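Local coordinates for heptaprenyl diphosphate synthase (HEPPP synthase) subunit 1 family protein (Staphylococcus aureus, PDB 5H9D) that pairs with a farnesyl pyrophosphate synthetase chain and is probably the small, non-catalytic subunit of the enzyme that makes heptaprenyl diphosphate, at residues I97-K108 against A124-I135. Sequence-based numbering, arbitrary orientation.
Sequences ISKAIVEINELK and AIVKIETLFPYI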
loop_
_atom_site.group_PDB
_atom_site.type_symbol
_atom_site.label_atom_id
_atom_site.label_comp_id
_atom_site.label_asym_id
_atom_site.label_seq_id
_atom_site.Cartn_x
_atom_site.Cartn_y
_atom_site.Cartn_z
ATOM N N ILE C 97 14.913 -8.288 8.510
ATOM C CA ILE C 97 14.411 -8.459 7.157
ATOM C C ILE C 97 13.909 -7.164 6.504
ATOM O O ILE C 97 14.171 -6.937 5.319
ATOM C CB ILE C 97 13.344 -9.605 7.129
ATOM C CG1 ILE C 97 13.859 -10.760 6.269
ATOM C CG2 ILE C 97 12.030 -9.126 6.589
ATOM C CD1 ILE C 97 14.031 -10.419 4.798
ATOM N N SER C 98 13.218 -6.303 7.253
ATOM C CA SER C 98 12.745 -5.067 6.633
ATOM C C SER C 98 13.891 -4.093 6.548
ATOM O O SER C 98 13.858 -3.170 5.741
ATOM C CB SER C 98 11.547 -4.442 7.370
ATOM O OG SER C 98 11.820 -4.137 8.720
ATOM N N LYS C 99 14.920 -4.314 7.363
ATOM C CA LYS C 99 16.115 -3.469 7.326
ATOM C C LYS C 99 16.806 -3.769 5.985
ATOM O O LYS C 99 17.434 -2.893 5.373
ATOM C CB LYS C 99 17.037 -3.816 8.503
ATOM C CG LYS C 99 18.450 -3.224 8.431
ATOM C CD LYS C 99 19.591 -4.305 8.564
ATOM C CE LYS C 99 19.827 -5.184 7.289
ATOM N NZ LYS C 99 20.285 -4.448 6.057
ATOM N N ALA C 100 16.656 -5.018 5.536
ATOM C CA ALA C 100 17.233 -5.488 4.279
ATOM C C ALA C 100 16.433 -4.986 3.075
ATOM O O ALA C 100 17.028 -4.562 2.062
ATOM C CB ALA C 100 17.307 -7.023 4.268
ATOM N N ILE C 101 15.103 -5.030 3.171
ATOM C CA ILE C 101 14.291 -4.542 2.082
ATOM C C ILE C 101 14.557 -3.051 1.778
ATOM O O ILE C 101 14.764 -2.691 0.621
ATOM C CB ILE C 101 12.773 -4.772 2.344
ATOM C CG1 ILE C 101 12.480 -6.280 2.420
ATOM C CG2 ILE C 101 11.953 -4.229 1.170
ATOM C CD1 ILE C 101 11.067 -6.623 2.796
ATOM N N VAL C 102 14.579 -2.172 2.778
ATOM C CA VAL C 102 14.837 -0.773 2.424
ATOM C C VAL C 102 16.225 -0.633 1.810
ATOM O O VAL C 102 16.410 0.142 0.893
ATOM C CB VAL C 102 14.641 0.282 3.638
ATOM C CG1 VAL C 102 14.134 -0.387 4.886
ATOM C CG2 VAL C 102 15.910 1.064 3.892
ATOM N N GLU C 103 17.184 -1.412 2.283
ATOM C CA GLU C 103 18.541 -1.342 1.743
ATOM C C GLU C 103 18.639 -1.791 0.284
ATOM O O GLU C 103 19.263 -1.133 -0.568
ATOM C CB GLU C 103 19.479 -2.174 2.604
ATOM C CG GLU C 103 20.851 -2.315 2.000
ATOM C CD GLU C 103 21.881 -2.783 2.993
ATOM O OE1 GLU C 103 21.510 -3.577 3.891
ATOM O OE2 GLU C 103 23.057 -2.360 2.863
ATOM N N ILE C 104 18.035 -2.943 0.007
ATOM C CA ILE C 104 18.008 -3.457 -1.358
ATOM C C ILE C 104 17.481 -2.346 -2.255
ATOM O O ILE C 104 18.102 -2.032 -3.277
ATOM C CB ILE C 104 17.085 -4.672 -1.470
ATOM C CG1 ILE C 104 17.733 -5.878 -0.773
ATOM C CG2 ILE C 104 16.777 -4.963 -2.918
ATOM C CD1 ILE C 104 19.214 -6.125 -1.162
ATOM N N ASN C 105 16.349 -1.747 -1.857
ATOM C CA ASN C 105 15.724 -0.653 -2.609
ATOM C C ASN C 105 16.594 0.583 -2.732
ATOM O O ASN C 105 16.620 1.207 -3.772
ATOM C CB ASN C 105 14.381 -0.302 -1.985
ATOM C CG ASN C 105 13.351 -1.352 -2.266
ATOM O OD1 ASN C 105 12.965 -1.586 -3.408
ATOM N ND2 ASN C 105 12.916 -2.016 -1.229
ATOM N N GLU C 106 17.307 0.925 -1.667
ATOM C CA GLU C 106 18.235 2.061 -1.702
ATOM C C GLU C 106 19.373 1.727 -2.700
ATOM O O GLU C 106 19.734 2.563 -3.537
ATOM C CB GLU C 106 18.846 2.348 -0.303
ATOM C CG GLU C 106 17.977 3.120 0.656
ATOM C CD GLU C 106 18.595 3.214 2.074
ATOM O OE1 GLU C 106 19.133 2.192 2.562
ATOM O OE2 GLU C 106 18.537 4.288 2.720
ATOM N N LEU C 107 19.936 0.518 -2.616
ATOM C CA LEU C 107 21.007 0.174 -3.537
ATOM C C LEU C 107 20.543 0.219 -4.988
ATOM O O LEU C 107 21.225 0.807 -5.811
ATOM C CB LEU C 107 21.610 -1.188 -3.206
ATOM C CG LEU C 107 22.324 -1.254 -1.847
ATOM C CD1 LEU C 107 22.594 -2.703 -1.453
ATOM C CD2 LEU C 107 23.585 -0.471 -1.900
ATOM N N LYS C 108 19.391 -0.378 -5.316
ATOM C CA LYS C 108 18.901 -0.324 -6.705
ATOM C C LYS C 108 18.734 1.134 -7.154
ATOM O O LYS C 108 19.105 1.484 -8.275
ATOM C CB LYS C 108 17.576 -1.075 -6.872
ATOM C CG LYS C 108 17.702 -2.588 -6.922
ATOM C CD LYS C 108 16.365 -3.317 -6.886
ATOM C CE LYS C 108 16.590 -4.836 -6.822
ATOM N NZ LYS C 108 15.351 -5.690 -6.587
ATOM N N ALA C 124 27.184 -3.669 -3.943
ATOM C CA ALA C 124 25.733 -3.579 -4.056
ATOM C C ALA C 124 25.139 -4.861 -4.616
ATOM O O ALA C 124 24.127 -5.369 -4.105
ATOM C CB ALA C 124 25.352 -2.376 -4.929
ATOM N N ILE C 125 25.792 -5.390 -5.651
ATOM C CA ILE C 125 25.361 -6.616 -6.318
ATOM C C ILE C 125 25.325 -7.827 -5.390
ATOM O O ILE C 125 24.371 -8.594 -5.396
ATOM C CB ILE C 125 26.272 -6.942 -7.505
ATOM C CG1 ILE C 125 26.097 -5.889 -8.586
ATOM C CG2 ILE C 125 25.945 -8.304 -8.073
ATOM C CD1 ILE C 125 27.056 -6.079 -9.722
ATOM N N VAL C 126 26.360 -8.008 -4.582
ATOM C CA VAL C 126 26.361 -9.156 -3.698
ATOM C C VAL C 126 25.156 -9.061 -2.791
ATOM O O VAL C 126 24.396 -10.027 -2.677
ATOM C CB VAL C 126 27.676 -9.244 -2.879
ATOM C CG1 VAL C 126 27.555 -10.317 -1.794
ATOM C CG2 VAL C 126 28.829 -9.597 -3.826
ATOM N N LYS C 127 24.983 -7.876 -2.189
ATOM C CA LYS C 127 23.887 -7.559 -1.275
ATOM C C LYS C 127 22.559 -7.828 -1.949
ATOM O O LYS C 127 21.776 -8.674 -1.484
ATOM C CB LYS C 127 23.911 -6.082 -0.880
ATOM C CG LYS C 127 25.054 -5.608 -0.005
ATOM C CD LYS C 127 24.805 -5.845 1.436
ATOM C CE LYS C 127 25.845 -5.113 2.230
ATOM N NZ LYS C 127 25.233 -3.991 3.017
ATOM N N ILE C 128 22.287 -7.108 -3.036
ATOM C CA ILE C 128 21.025 -7.316 -3.723
ATOM C C ILE C 128 20.785 -8.814 -4.011
ATOM O O ILE C 128 19.680 -9.342 -3.810
ATOM C CB ILE C 128 20.971 -6.543 -5.061
ATOM C CG1 ILE C 128 20.827 -5.048 -4.806
ATOM C CG2 ILE C 128 19.863 -7.061 -5.919
ATOM C CD1 ILE C 128 20.990 -4.202 -6.075
ATOM N N GLU C 129 21.826 -9.513 -4.443
ATOM C CA GLU C 129 21.662 -10.911 -4.785
ATOM C C GLU C 129 21.689 -11.975 -3.691
ATOM O O GLU C 129 21.244 -13.072 -3.923
ATOM C CB GLU C 129 22.674 -11.272 -5.831
ATOM C CG GLU C 129 22.055 -12.044 -6.926
ATOM C CD GLU C 129 21.163 -11.188 -7.779
ATOM O OE1 GLU C 129 21.675 -10.197 -8.362
ATOM O OE2 GLU C 129 19.952 -11.515 -7.860
ATOM N N THR C 130 22.167 -11.642 -2.498
ATOM C CA THR C 130 22.285 -12.612 -1.405
ATOM C C THR C 130 21.613 -12.226 -0.090
ATOM O O THR C 130 21.261 -13.088 0.710
ATOM C CB THR C 130 23.790 -12.876 -1.070
ATOM O OG1 THR C 130 24.432 -11.636 -0.722
ATOM C CG2 THR C 130 24.510 -13.495 -2.256
ATOM N N LEU C 131 21.453 -10.920 0.117
ATOM C CA LEU C 131 20.866 -10.356 1.329
ATOM C C LEU C 131 19.621 -11.052 1.840
ATOM O O LEU C 131 19.591 -11.437 3.005
ATOM C CB LEU C 131 20.582 -8.879 1.111
ATOM C CG LEU C 131 20.525 -7.961 2.334
ATOM C CD1 LEU C 131 21.765 -8.176 3.212
ATOM C CD2 LEU C 131 20.427 -6.496 1.867
ATOM N N PHE C 132 18.591 -11.241 1.019
ATOM C CA PHE C 132 17.416 -11.911 1.562
ATOM C C PHE C 132 17.703 -13.318 2.041
ATOM O O PHE C 132 17.336 -13.668 3.150
ATOM C CB PHE C 132 16.250 -11.922 0.576
ATOM C CG PHE C 132 15.673 -10.560 0.329
ATOM C CD1 PHE C 132 15.697 -9.594 1.338
ATOM C CD2 PHE C 132 15.149 -10.224 -0.922
ATOM C CE1 PHE C 132 15.221 -8.319 1.110
ATOM C CE2 PHE C 132 14.667 -8.946 -1.155
ATOM C CZ PHE C 132 14.706 -7.989 -0.134
ATOM N N PRO C 133 18.339 -14.154 1.211
ATOM C CA PRO C 133 18.604 -15.504 1.721
ATOM C C PRO C 133 19.641 -15.498 2.843
ATOM O O PRO C 133 19.483 -16.208 3.834
ATOM C CB PRO C 133 19.060 -16.279 0.479
ATOM C CG PRO C 133 19.503 -15.223 -0.473
ATOM C CD PRO C 133 18.541 -14.087 -0.245
ATOM N N TYR C 134 20.686 -14.681 2.702
ATOM C CA TYR C 134 21.726 -14.595 3.724
ATOM C C TYR C 134 21.128 -14.396 5.096
ATOM O O TYR C 134 21.439 -15.156 6.007
ATOM C CB TYR C 134 22.709 -13.447 3.432
ATOM C CG TYR C 134 23.665 -13.117 4.580
ATOM C CD1 TYR C 134 23.224 -12.413 5.704
ATOM C CD2 TYR C 134 25.002 -13.523 4.551
ATOM C CE1 TYR C 134 24.084 -12.127 6.769
ATOM C CE2 TYR C 134 25.876 -13.238 5.619
ATOM C CZ TYR C 134 25.403 -12.542 6.723
ATOM O OH TYR C 134 26.230 -12.272 7.791
ATOM N N ILE C 135 20.275 -13.385 5.255
ATOM C CA ILE C 135 19.680 -13.119 6.564
ATOM C C ILE C 135 18.535 -14.084 6.921
ATOM O O ILE C 135 18.221 -14.261 8.094
ATOM C CB ILE C 135 19.187 -11.608 6.714
ATOM C CG1 ILE C 135 17.701 -11.495 6.445
ATOM C CG2 ILE C 135 19.880 -10.694 5.739
ATOM C CD1 ILE C 135 16.885 -11.661 7.661
#
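Phe132 drives its ring into the helix opposite, a knob in the hole formed by Ile97, Ala100, Ile101 and Ile104. The Ala100 methyl meets the rim of the ring, while Ile101 CG1 comes within 3.7 Å of Phe132 CE1 and Ile104 CG1 approaches Phe132 CZ. Phe132 CG stands anti to its own carbonyl carbon (chi1 -68°), which sends the ring across into this hole, and Ile51 of helix 43-65 packs on both Phe132 and Ile101. Next to it, Ile104 CD1 runs alongside Leu131 CD2, the two side chains pointing opposite ways, and Ile104 CD1 also lies against Ile128. Toward one end Ile97 CG1 meets Ile135 CD1, the two side chains roughly perpendicular.

This is an antiparallel pair of neighbouring helices, 91-112 and 118-140, in a chain of helices and loops without strands, from the terpene synthase clan; the segment axes approach to 9.6 Å at 155°. Helix 91-112 also packs against the farnesyl pyrophosphate synthetase chain, where Ile101 meets Ala115 of that partner.

The other flank is polar and partly open to solvent at Lys99 and Lys127, though Glu103 between them is buried. Lys127, bent at chi2 (-84°) and again at chi4, brings NZ to 2.7 Å from Glu103 OE2, above the carboxylate plane, while Lys99 NZ pairs with Glu103 OE1 at 2.6 Å. Nearby, the partly exposed Leu107 lays CD1 against Lys127 CB, and Leu107 CD2 lies 4.0 Å from Ala124 CB.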